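Local structure of beta-galactosidase/beta-glucuronidase (Faecalibacterium prausnitzii L2-6, 6MVF) at residues A[181-186]-A[197-202]; A[270-275]-A[385-390]; A[36-41]-A[67-72]; A[52-57]-A[71-76]. The protein binds flavin mononucleotide and, as a family 2 glycoside hydrolase of a gut bacterium, probably cleaves beta-glucuronides. One frame throughout, in Å; residues are numbered along the deposited sequence.

Contact 1 (A[181-186]-A[197-202]); sequences PGIMVT and FEIKSF. With FMN (flavin mononucleotide), chain G.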
# COMPACT_ATOMS: atom_id res chain seq x y z
N PRO A 181 23.40 4.10 -19.09
CA PRO A 181 22.32 4.96 -18.60
C PRO A 181 22.28 6.35 -19.24
O PRO A 181 21.26 7.05 -19.09
CB PRO A 181 22.62 5.05 -17.09
CG PRO A 181 24.13 4.91 -17.01
CD PRO A 181 24.53 3.98 -18.14
N GLY A 182 23.33 6.76 -19.94
CA GLY A 182 23.40 8.10 -20.49
C GLY A 182 24.07 9.11 -19.59
O GLY A 182 24.16 10.28 -19.96
N ILE A 183 24.55 8.70 -18.42
CA ILE A 183 25.18 9.61 -17.48
C ILE A 183 26.22 8.84 -16.67
O ILE A 183 26.00 7.68 -16.29
CB ILE A 183 24.12 10.30 -16.58
CG1 ILE A 183 24.73 11.42 -15.75
CG2 ILE A 183 23.42 9.29 -15.70
CD1 ILE A 183 23.69 12.29 -15.10
N MET A 184 27.38 9.45 -16.47
CA MET A 184 28.40 8.90 -15.60
C MET A 184 28.75 9.90 -14.50
O MET A 184 28.79 11.12 -14.73
CB MET A 184 29.65 8.48 -16.38
CG MET A 184 30.37 9.61 -17.04
SD MET A 184 31.76 8.97 -18.00
CE MET A 184 32.80 8.25 -16.72
N VAL A 185 28.94 9.39 -13.29
CA VAL A 185 29.09 10.22 -12.10
C VAL A 185 30.27 9.70 -11.31
O VAL A 185 30.28 8.54 -10.88
CB VAL A 185 27.81 10.21 -11.22
CG1 VAL A 185 27.95 11.18 -10.06
CG2 VAL A 185 26.54 10.51 -12.06
N THR A 186 31.26 10.55 -11.10
CA THR A 186 32.40 10.20 -10.27
C THR A 186 32.38 11.04 -9.00
O THR A 186 32.77 12.21 -9.03
CB THR A 186 33.71 10.41 -11.04
OG1 THR A 186 33.65 9.69 -12.28
CG2 THR A 186 34.90 9.93 -10.23
N PHE A 197 31.30 15.91 -7.48
CA PHE A 197 30.63 14.97 -8.37
C PHE A 197 31.03 15.43 -9.75
O PHE A 197 30.48 16.41 -10.26
CB PHE A 197 29.12 15.00 -8.21
CG PHE A 197 28.64 14.59 -6.85
CD1 PHE A 197 28.90 15.39 -5.74
CD2 PHE A 197 27.93 13.41 -6.67
CE1 PHE A 197 28.45 15.00 -4.47
CE2 PHE A 197 27.48 13.01 -5.41
CZ PHE A 197 27.72 13.81 -4.31
N GLU A 198 32.03 14.78 -10.34
CA GLU A 198 32.30 14.99 -11.75
C GLU A 198 31.26 14.21 -12.51
O GLU A 198 31.12 13.01 -12.32
CB GLU A 198 33.71 14.53 -12.12
CG GLU A 198 34.78 15.20 -11.29
CD GLU A 198 36.14 14.53 -11.46
OE1 GLU A 198 36.76 14.72 -12.53
OE2 GLU A 198 36.57 13.80 -10.52
N ILE A 199 30.51 14.91 -13.35
CA ILE A 199 29.38 14.35 -14.07
C ILE A 199 29.59 14.57 -15.56
O ILE A 199 30.03 15.65 -15.98
CB ILE A 199 28.06 15.01 -13.60
CG1 ILE A 199 27.90 14.84 -12.10
CG2 ILE A 199 26.86 14.46 -14.37
CD1 ILE A 199 26.95 15.85 -11.53
N LYS A 200 29.28 13.56 -16.36
CA LYS A 200 29.12 13.74 -17.79
C LYS A 200 27.87 13.00 -18.24
O LYS A 200 27.66 11.84 -17.87
CB LYS A 200 30.35 13.25 -18.57
CG LYS A 200 30.32 13.60 -20.07
CD LYS A 200 31.73 13.99 -20.57
CE LYS A 200 31.87 13.96 -22.09
NZ LYS A 200 32.79 12.86 -22.54
N SER A 201 27.04 13.67 -19.02
CA SER A 201 25.91 13.03 -19.68
C SER A 201 26.09 13.13 -21.19
O SER A 201 26.96 13.85 -21.68
CB SER A 201 24.58 13.65 -19.24
OG SER A 201 24.52 15.03 -19.59
N PHE A 202 25.27 12.39 -21.93
CA PHE A 202 25.47 12.23 -23.36
C PHE A 202 24.13 12.41 -24.06
O PHE A 202 23.19 11.66 -23.80
CB PHE A 202 26.08 10.87 -23.67
CG PHE A 202 27.36 10.63 -22.94
CD1 PHE A 202 28.57 11.09 -23.45
CD2 PHE A 202 27.36 9.97 -21.72
CE1 PHE A 202 29.75 10.89 -22.77
CE2 PHE A 202 28.55 9.76 -21.04
CZ PHE A 202 29.74 10.22 -21.56
N1 FMN G . 29.67 7.88 -24.99
C2 FMN G . 28.43 8.03 -25.47
O2 FMN G . 28.24 8.49 -26.60
N3 FMN G . 27.36 7.68 -24.80
C4 FMN G . 27.40 7.19 -23.60
O4 FMN G . 26.39 6.87 -22.99
C4A FMN G . 28.68 7.01 -23.02
N5 FMN G . 28.73 6.50 -21.82
C5A FMN G . 29.88 6.31 -21.21
C6 FMN G . 29.89 5.78 -19.95
C7 FMN G . 31.06 5.58 -19.31
C7M FMN G . 31.07 5.00 -17.95
C8 FMN G . 32.31 5.92 -19.98
C8M FMN G . 33.61 5.68 -19.28
C9 FMN G . 32.30 6.45 -21.24
C9A FMN G . 31.12 6.67 -21.89
N10 FMN G . 31.10 7.19 -23.18
C10 FMN G . 29.86 7.38 -23.78
C1' FMN G . 32.39 7.55 -23.76
C2' FMN G . 32.97 6.87 -24.97
O2' FMN G . 33.66 5.79 -24.38
C3' FMN G . 34.03 7.69 -25.67
O3' FMN G . 33.88 9.05 -25.31
C4' FMN G . 33.94 7.67 -27.18
O4' FMN G . 32.56 7.80 -27.50
C5' FMN G . 34.56 6.45 -27.84
O5' FMN G . 33.59 5.46 -28.13
P FMN G . 33.94 3.95 -28.49
O1P FMN G . 32.83 3.60 -29.40
O2P FMN G . 35.31 4.01 -29.11
O3P FMN G . 33.97 3.13 -27.25
O HOH W 1 34.76 14.04 -8.11
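The beta hairpin of strands 183-189 and 195-204 carries one wall of the flavin mononucleotide pocket, and Met-184 with Phe-202 reaches from it to the cofactor. Two pairs of backbone bonds tie the strands: Met-184 N gives to Lys-200 O at 2.8 Å and Lys-200 N returns to Met-184 O, while Thr-186 and Glu-198 exchange a second pair. Beyond the last bridge, Phe-202 N donates to Gly-182 O at 3.1 Å, a more bent bond (137° at the hydrogen) at the open end of the hairpin. The Phe-202 ring lays one face over the flavin, with CE2 3.4 Å from FMN N5, and its edge turns to Met-184 SD. Replacing the ring by an alanine here is likely to strip the flavin of its aromatic cover and take away the ring edge beside Met-184 SD. With CG between backbone N and carbonyl carbon (chi1 65°), Met-184 sends SD to within 3.7 Å of FMN C8, and its CE meets the two ring methyls. This hairpin belongs to the domain that follows the sugar-binding domain in family 2 hydrolases. On its other face Ile-183 CD1 lies 3.9 Å from Ile-199 CG2, the two chains pointing the same way, and Val-185 CG1 meets the edge of the Phe-197 ring. Strands 211-217, 254-262 and 265-274 pack on these apolar groups. Near the Thr-186 end, a water bonds both Thr-186 O and Glu-198 OE2.

Contact 2 (A[270-275]-A[385-390]); sequences IYANVG and NYNHPS. With FMN (flavin mononucleotide), chain G.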
# COMPACT_ATOMS: atom_id res chain seq x y z
N ILE A 270 16.97 11.77 -16.78
CA ILE A 270 17.56 10.54 -16.27
C ILE A 270 18.18 10.84 -14.91
O ILE A 270 18.43 11.99 -14.54
CB ILE A 270 18.61 9.94 -17.22
CG1 ILE A 270 19.76 10.93 -17.41
CG2 ILE A 270 17.97 9.55 -18.54
CD1 ILE A 270 20.84 10.41 -18.33
N TYR A 271 18.44 9.77 -14.15
CA TYR A 271 18.95 9.96 -12.81
C TYR A 271 19.77 8.75 -12.38
O TYR A 271 19.77 7.70 -13.02
CB TYR A 271 17.81 10.25 -11.82
CG TYR A 271 16.78 9.16 -11.69
CD1 TYR A 271 15.57 9.24 -12.38
CD2 TYR A 271 17.01 8.06 -10.87
CE1 TYR A 271 14.62 8.23 -12.26
CE2 TYR A 271 16.06 7.04 -10.74
CZ TYR A 271 14.87 7.14 -11.44
OH TYR A 271 13.93 6.13 -11.31
N ALA A 272 20.47 8.92 -11.26
CA ALA A 272 21.43 7.94 -10.80
C ALA A 272 21.63 8.09 -9.29
O ALA A 272 21.85 9.20 -8.80
CB ALA A 272 22.77 8.09 -11.53
N ASN A 273 21.56 6.98 -8.58
CA ASN A 273 21.93 6.93 -7.17
C ASN A 273 23.43 6.65 -7.07
O ASN A 273 23.96 5.75 -7.74
CB ASN A 273 21.12 5.87 -6.45
CG ASN A 273 19.62 6.16 -6.49
OD1 ASN A 273 19.21 7.29 -6.77
ND2 ASN A 273 18.81 5.17 -6.18
N VAL A 274 24.12 7.47 -6.26
CA VAL A 274 25.57 7.38 -6.16
C VAL A 274 25.96 7.58 -4.71
O VAL A 274 25.20 8.11 -3.89
CB VAL A 274 26.29 8.42 -7.06
CG1 VAL A 274 25.88 8.24 -8.54
CG2 VAL A 274 26.02 9.83 -6.57
N GLY A 275 27.17 7.12 -4.38
CA GLY A 275 27.70 7.26 -3.05
C GLY A 275 29.10 7.84 -3.09
O GLY A 275 29.82 7.69 -4.08
N ASN A 385 27.33 -0.25 -15.15
CA ASN A 385 27.38 -0.27 -13.70
C ASN A 385 28.29 0.79 -13.13
O ASN A 385 28.59 0.75 -11.93
CB ASN A 385 27.79 -1.66 -13.21
CG ASN A 385 26.81 -2.71 -13.64
OD1 ASN A 385 25.75 -2.87 -13.02
ND2 ASN A 385 27.11 -3.40 -14.74
N TYR A 386 28.70 1.76 -13.95
CA TYR A 386 29.69 2.73 -13.51
C TYR A 386 29.22 3.55 -12.30
O TYR A 386 30.04 3.97 -11.49
CB TYR A 386 30.06 3.66 -14.66
CG TYR A 386 31.16 4.64 -14.28
CD1 TYR A 386 30.85 5.91 -13.82
CD2 TYR A 386 32.50 4.27 -14.36
CE1 TYR A 386 31.86 6.80 -13.46
CE2 TYR A 386 33.50 5.14 -14.01
CZ TYR A 386 33.19 6.40 -13.57
OH TYR A 386 34.20 7.27 -13.22
N ASN A 387 27.91 3.80 -12.17
CA ASN A 387 27.48 4.72 -11.12
C ASN A 387 27.22 4.06 -9.77
O ASN A 387 27.01 4.78 -8.79
CB ASN A 387 26.24 5.48 -11.58
CG ASN A 387 26.52 6.31 -12.81
OD1 ASN A 387 27.64 6.82 -12.99
ND2 ASN A 387 25.51 6.44 -13.68
N HIS A 388 27.27 2.73 -9.67
CA HIS A 388 26.99 2.04 -8.42
C HIS A 388 28.10 2.24 -7.40
O HIS A 388 29.23 1.78 -7.63
CB HIS A 388 26.83 0.56 -8.68
CG HIS A 388 25.65 0.22 -9.54
ND1 HIS A 388 24.35 0.34 -9.09
CD2 HIS A 388 25.58 -0.27 -10.79
CE1 HIS A 388 23.52 -0.06 -10.04
NE2 HIS A 388 24.24 -0.42 -11.09
N PRO A 389 27.84 2.88 -6.24
CA PRO A 389 28.92 3.03 -5.25
C PRO A 389 29.32 1.71 -4.61
O PRO A 389 30.45 1.61 -4.10
CB PRO A 389 28.33 4.00 -4.21
CG PRO A 389 26.84 3.85 -4.34
CD PRO A 389 26.59 3.54 -5.81
N SER A 390 28.45 0.69 -4.65
CA SER A 390 28.78 -0.57 -3.99
C SER A 390 29.89 -1.30 -4.74
O SER A 390 30.61 -2.10 -4.14
CB SER A 390 27.53 -1.45 -3.86
OG SER A 390 27.07 -1.91 -5.13
N1 FMN G . 29.67 7.88 -24.99
C2 FMN G . 28.43 8.03 -25.47
O2 FMN G . 28.24 8.49 -26.60
N3 FMN G . 27.36 7.68 -24.80
C4 FMN G . 27.40 7.19 -23.60
O4 FMN G . 26.39 6.87 -22.99
C4A FMN G . 28.68 7.01 -23.02
N5 FMN G . 28.73 6.50 -21.82
C5A FMN G . 29.88 6.31 -21.21
C6 FMN G . 29.89 5.78 -19.95
C7 FMN G . 31.06 5.58 -19.31
C7M FMN G . 31.07 5.00 -17.95
C8 FMN G . 32.31 5.92 -19.98
C8M FMN G . 33.61 5.68 -19.28
C9 FMN G . 32.30 6.45 -21.24
C9A FMN G . 31.12 6.67 -21.89
N10 FMN G . 31.10 7.19 -23.18
C10 FMN G . 29.86 7.38 -23.78
C1' FMN G . 32.39 7.55 -23.76
C2' FMN G . 32.97 6.87 -24.97
O2' FMN G . 33.66 5.79 -24.38
C3' FMN G . 34.03 7.69 -25.67
O3' FMN G . 33.88 9.05 -25.31
C4' FMN G . 33.94 7.67 -27.18
O4' FMN G . 32.56 7.80 -27.50
C5' FMN G . 34.56 6.45 -27.84
O5' FMN G . 33.59 5.46 -28.13
P FMN G . 33.94 3.95 -28.49
O1P FMN G . 32.83 3.60 -29.40
O2P FMN G . 35.31 4.01 -29.11
O3P FMN G . 33.97 3.13 -27.25
O HOH W 2 28.51 6.31 -6.82
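Van der Waals packing with one water bridge joins Ala-272, Val-274 and Gly-275 to Asn-387 and Pro-389, where the last strand of the domain preceding the TIM barrel, 265-274, meets a barrel loop. That loop runs from helix 368-385 to strand 391-398, the helix-to-strand link of an alpha/beta barrel, and contains a type I turn from Asn-385 to His-388. Pro-389 makes the closest approach: its CB and CG both lie 3.3 Å from Gly-275 N. A side chain at Gly-275 would point straight into this proline, so the glycine lets the two backbones come together. Beside it, Val-274 CG1 lies 3.6 Å from Asn-387 O, the valine and asparagine side chains running alongside each other. Asn-387 has CG anti to its carbonyl carbon (chi1 -61°), which brings ND2 to 3.9 Å from Ala-272 CB. The amide's polar work is done on strand 183-189, where ND2 donates to Ile-183 O and OD1 accepts from Val-185 N, so one side chain touches two strands of the neighbouring domain. The adjacent Tyr-386 belongs to the flavin pocket: its CG is 3.7 Å from FMN C7M, and its hydroxyl is hydrogen-bonded to Thr-186 OG1. Between the backbones, a single water accepts from Gly-275 N at 2.9 Å and donates to Asn-387 O at 2.9 Å.

Contact 3 (A[36-41]-A[67-72]); sequences LRFPKG and LRTTGV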
# COMPACT_ATOMS: atom_id res chain seq x y z
N LEU A 36 6.40 -18.55 -26.60
CA LEU A 36 7.71 -19.15 -26.80
C LEU A 36 7.56 -20.37 -27.70
O LEU A 36 6.87 -21.33 -27.32
CB LEU A 36 8.34 -19.55 -25.47
CG LEU A 36 9.70 -20.23 -25.59
CD1 LEU A 36 10.67 -19.32 -26.30
CD2 LEU A 36 10.21 -20.58 -24.23
N ARG A 37 8.18 -20.33 -28.87
CA ARG A 37 8.26 -21.48 -29.76
C ARG A 37 9.70 -21.99 -29.81
O ARG A 37 10.65 -21.26 -29.50
CB ARG A 37 7.78 -21.15 -31.18
CG ARG A 37 6.34 -20.75 -31.26
CD ARG A 37 5.98 -20.30 -32.66
NE ARG A 37 4.57 -19.97 -32.75
CZ ARG A 37 4.10 -18.73 -32.74
NH1 ARG A 37 4.93 -17.71 -32.64
NH2 ARG A 37 2.79 -18.51 -32.82
N PHE A 38 9.84 -23.26 -30.20
CA PHE A 38 11.14 -23.90 -30.38
C PHE A 38 11.23 -24.43 -31.80
O PHE A 38 10.62 -25.47 -32.11
CB PHE A 38 11.33 -25.02 -29.36
CG PHE A 38 11.56 -24.53 -27.95
CD1 PHE A 38 10.49 -24.32 -27.09
CD2 PHE A 38 12.84 -24.25 -27.49
CE1 PHE A 38 10.70 -23.86 -25.79
CE2 PHE A 38 13.05 -23.78 -26.20
CZ PHE A 38 11.97 -23.58 -25.35
N PRO A 39 11.97 -23.76 -32.69
CA PRO A 39 11.98 -24.16 -34.10
C PRO A 39 12.43 -25.60 -34.35
O PRO A 39 11.95 -26.22 -35.30
CB PRO A 39 12.93 -23.16 -34.75
CG PRO A 39 12.93 -21.99 -33.85
CD PRO A 39 12.76 -22.54 -32.46
N LYS A 40 13.35 -26.13 -33.54
CA LYS A 40 13.77 -27.53 -33.68
C LYS A 40 12.83 -28.50 -32.95
O LYS A 40 13.20 -29.66 -32.76
CB LYS A 40 15.21 -27.70 -33.18
CG LYS A 40 16.28 -27.06 -34.06
CD LYS A 40 17.54 -26.66 -33.26
CE LYS A 40 18.32 -27.86 -32.70
NZ LYS A 40 19.24 -27.55 -31.52
N GLY A 41 11.67 -28.03 -32.51
CA GLY A 41 10.57 -28.88 -32.06
C GLY A 41 10.72 -29.57 -30.72
O GLY A 41 9.96 -30.51 -30.45
N LEU A 67 18.16 -28.32 -21.67
CA LEU A 67 17.93 -28.02 -23.08
C LEU A 67 18.72 -26.77 -23.48
O LEU A 67 18.40 -25.66 -23.03
CB LEU A 67 16.44 -27.84 -23.36
CG LEU A 67 16.02 -27.29 -24.74
CD1 LEU A 67 16.46 -28.19 -25.89
CD2 LEU A 67 14.52 -27.03 -24.78
N ARG A 68 19.74 -26.94 -24.31
CA ARG A 68 20.43 -25.83 -24.95
C ARG A 68 20.02 -25.81 -26.42
O ARG A 68 20.10 -26.84 -27.10
CB ARG A 68 21.95 -25.94 -24.79
CG ARG A 68 22.39 -26.19 -23.34
CD ARG A 68 23.90 -26.22 -23.19
NE ARG A 68 24.46 -24.97 -23.70
CZ ARG A 68 25.72 -24.59 -23.56
NH1 ARG A 68 26.59 -25.38 -22.93
NH2 ARG A 68 26.12 -23.42 -24.06
N THR A 69 19.55 -24.65 -26.89
CA THR A 69 18.92 -24.54 -28.20
C THR A 69 18.47 -23.11 -28.49
O THR A 69 18.79 -22.18 -27.74
CB THR A 69 17.71 -25.46 -28.31
OG1 THR A 69 17.29 -25.55 -29.68
CG2 THR A 69 16.54 -24.93 -27.44
N THR A 70 17.69 -22.93 -29.54
CA THR A 70 17.12 -21.63 -29.86
C THR A 70 15.63 -21.62 -29.54
O THR A 70 14.87 -22.46 -30.04
CB THR A 70 17.37 -21.29 -31.33
OG1 THR A 70 18.78 -21.40 -31.59
CG2 THR A 70 16.86 -19.86 -31.62
N GLY A 71 15.23 -20.69 -28.68
CA GLY A 71 13.83 -20.39 -28.41
C GLY A 71 13.50 -19.02 -28.97
O GLY A 71 14.26 -18.07 -28.81
N VAL A 72 12.35 -18.94 -29.64
CA VAL A 72 11.85 -17.70 -30.23
C VAL A 72 10.70 -17.21 -29.38
O VAL A 72 9.70 -17.92 -29.20
CB VAL A 72 11.41 -17.90 -31.69
CG1 VAL A 72 10.86 -16.60 -32.28
CG2 VAL A 72 12.57 -18.38 -32.50
O HOH W 3 14.27 -25.28 -30.67
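Val-72 and Phe-38 bury the most surface where strands 34-37 and 70-78, antiparallel neighbours in a six-stranded sheet of the sugar-binding domain, come together and then diverge. Val-72 supplies the bridge: Arg-37 N donates to Val-72 O at 2.9 Å, and Val-72 N returns a bond of the same length to Arg-37 O. Its CG2, anti to the carbonyl carbon, packs 3.9 Å from Pro-39 CG, with the valine and the pyrrolidine ring set obliquely. Just past the bridge, Phe-38 opens a type I turn ending at Gly-41 and sends its ring toward 67-72. The ring edge meets Thr-69 CG2, 3.8 Å from CD2, the two side chains crossing at about a right angle, while Leu-67 and Phe-38 point toward each other, CD2 of the leucine 3.8 Å from CE2 of the ring. Trp-54 adds an edge-to-face ring contact from outside the pair. A serine in place of Phe-38 would probably open a gap between Leu-67 and Thr-69 and deprive Trp-54 of its aromatic partner. Gly-71 is next to this cluster; a side chain there would press on Leu-36 CD1 and the Phe-38 ring. Thr-69, the next most buried, turns OG1 to Glu-42 and takes a weak bond from Lys-40 NZ. In the plane of the Phe-38 ring, at its edge, a water accepts from Lys-40 N at 3.1 Å and donates to Thr-70 O at 3.0 Å.

Contact 4 (A[52-57]-A[71-76]); sequences HTWNAV and GVYSRT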
# COMPACT_ATOMS: atom_id res chain seq x y z
N HIS A 52 11.75 -14.92 -17.83
CA HIS A 52 11.54 -16.30 -18.22
C HIS A 52 12.83 -16.97 -18.65
O HIS A 52 13.68 -16.38 -19.31
CB HIS A 52 10.52 -16.40 -19.36
CG HIS A 52 10.28 -17.80 -19.81
ND1 HIS A 52 10.97 -18.36 -20.87
CD2 HIS A 52 9.48 -18.77 -19.32
CE1 HIS A 52 10.58 -19.62 -21.01
NE2 HIS A 52 9.68 -19.89 -20.08
N THR A 53 12.95 -18.23 -18.27
CA THR A 53 13.94 -19.12 -18.86
C THR A 53 13.28 -20.46 -19.11
O THR A 53 12.48 -20.92 -18.30
CB THR A 53 15.17 -19.31 -17.98
OG1 THR A 53 16.00 -20.32 -18.57
CG2 THR A 53 14.77 -19.72 -16.55
N TRP A 54 13.63 -21.10 -20.23
CA TRP A 54 13.14 -22.45 -20.45
C TRP A 54 13.93 -23.50 -19.65
O TRP A 54 13.54 -24.67 -19.64
CB TRP A 54 13.14 -22.78 -21.96
CG TRP A 54 14.50 -22.76 -22.64
CD1 TRP A 54 15.48 -23.72 -22.57
CD2 TRP A 54 15.02 -21.72 -23.48
NE1 TRP A 54 16.58 -23.34 -23.31
CE2 TRP A 54 16.33 -22.11 -23.88
CE3 TRP A 54 14.51 -20.49 -23.93
CZ2 TRP A 54 17.13 -21.33 -24.72
CZ3 TRP A 54 15.30 -19.71 -24.77
CH2 TRP A 54 16.60 -20.13 -25.15
N ASN A 55 15.00 -23.10 -18.94
CA ASN A 55 15.78 -24.02 -18.12
C ASN A 55 15.44 -23.94 -16.64
O ASN A 55 16.22 -24.43 -15.81
CB ASN A 55 17.29 -23.79 -18.32
CG ASN A 55 17.75 -24.02 -19.76
OD1 ASN A 55 18.43 -23.17 -20.36
ND2 ASN A 55 17.36 -25.15 -20.32
N ALA A 56 14.31 -23.33 -16.28
CA ALA A 56 14.00 -23.08 -14.88
C ALA A 56 13.91 -24.36 -14.07
O ALA A 56 14.19 -24.35 -12.86
CB ALA A 56 12.68 -22.32 -14.76
N VAL A 57 13.51 -25.46 -14.68
CA VAL A 57 13.44 -26.75 -14.00
C VAL A 57 14.58 -27.67 -14.43
O VAL A 57 15.32 -28.17 -13.59
CB VAL A 57 12.06 -27.41 -14.19
CG1 VAL A 57 12.01 -28.77 -13.52
CG2 VAL A 57 10.99 -26.49 -13.63
N GLY A 71 15.23 -20.69 -28.68
CA GLY A 71 13.83 -20.39 -28.41
C GLY A 71 13.50 -19.02 -28.97
O GLY A 71 14.26 -18.07 -28.81
N VAL A 72 12.35 -18.94 -29.64
CA VAL A 72 11.85 -17.70 -30.23
C VAL A 72 10.70 -17.21 -29.38
O VAL A 72 9.70 -17.92 -29.20
CB VAL A 72 11.41 -17.90 -31.69
CG1 VAL A 72 10.86 -16.60 -32.28
CG2 VAL A 72 12.57 -18.38 -32.50
N TYR A 73 10.85 -16.00 -28.84
CA TYR A 73 9.79 -15.30 -28.13
C TYR A 73 9.16 -14.32 -29.10
O TYR A 73 9.85 -13.71 -29.92
CB TYR A 73 10.33 -14.52 -26.90
CG TYR A 73 10.98 -15.33 -25.76
CD1 TYR A 73 12.32 -15.69 -25.80
CD2 TYR A 73 10.24 -15.68 -24.64
CE1 TYR A 73 12.91 -16.40 -24.77
CE2 TYR A 73 10.82 -16.38 -23.59
CZ TYR A 73 12.16 -16.75 -23.66
OH TYR A 73 12.71 -17.46 -22.60
N SER A 74 7.84 -14.14 -28.99
CA SER A 74 7.19 -13.12 -29.80
C SER A 74 5.94 -12.63 -29.10
O SER A 74 5.28 -13.39 -28.38
CB SER A 74 6.84 -13.64 -31.21
OG SER A 74 5.76 -14.54 -31.14
N ARG A 75 5.62 -11.36 -29.33
CA ARG A 75 4.43 -10.73 -28.79
C ARG A 75 4.08 -9.52 -29.65
O ARG A 75 4.85 -9.13 -30.54
CB ARG A 75 4.62 -10.30 -27.33
CG ARG A 75 5.46 -9.05 -27.15
CD ARG A 75 5.21 -8.46 -25.77
NE ARG A 75 4.20 -7.42 -25.84
CZ ARG A 75 3.65 -6.83 -24.79
NH1 ARG A 75 4.00 -7.17 -23.56
NH2 ARG A 75 2.74 -5.89 -24.96
N THR A 76 2.93 -8.93 -29.37
CA THR A 76 2.44 -7.75 -30.07
C THR A 76 2.54 -6.52 -29.17
O THR A 76 2.49 -6.63 -27.94
CB THR A 76 1.00 -7.99 -30.54
OG1 THR A 76 1.05 -8.98 -31.57
CG2 THR A 76 0.34 -6.72 -31.08
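His-52 and Tyr-73 make the polar contact: ND1 of the histidine and OH of the tyrosine are 2.6 Å apart in a nearly straight hydrogen bond (166°), in which either atom may be the donor. The hydroxyl lies at the imidazole edge in the ring plane, and ND1 is likewise in the plane of the phenol, although the two planes are turned 78° to each other. An extended first torsion (chi1 179°) carries the imidazole toward Tyr-73, and the ring's turn about chi2 brings ND1 to the hydroxyl. A weak bond from Leu-159 N gives the buried Tyr-73 OH a second partner.

Van der Waals packing is carried by Trp-54. Its CZ3 is 4.1 Å from Tyr-73 CE1, the side chains meeting at a slant, and CH2 approaches Gly-71 N at 3.8 Å; a beta carbon on Gly-71 would collide with CZ3. Indole NE1 is hydrogen-bonded to Leu-67 O.

Within the loop, Thr-53 OG1 accepts from Asn-55 N at 3.0 Å, an ST turn inside the type I turn from Thr-53 to Ala-56. Thr-53 OG1 also bonds to Gly-157 O.

The loop between strands 46-48 and 70-78 thus lies against strand 70-78, which runs in its sheet between strands 34-37 and 131-139.

Four contacts fall into two pairs, well separated in the fold. Contacts 3 and 4 come first along the chain, share Gly-71 and Val-72 on strand 70-78, and have centres 9 Å apart; Leu-67 O of contact 3 is bound by Asn-55 ND2 of contact 4, so sheet and loop form one unit of the sugar-binding domain. Contacts 1 and 2 follow, their centres also 9 Å apart, and both touch the flavin, joining the next domain to the TIM barrel beside the cofactor pocket. Between the pairs the centres stand 31 to 40 Å apart, so the two pairs do not meet directly, their nearest atoms being about 19 to 26 Å apart.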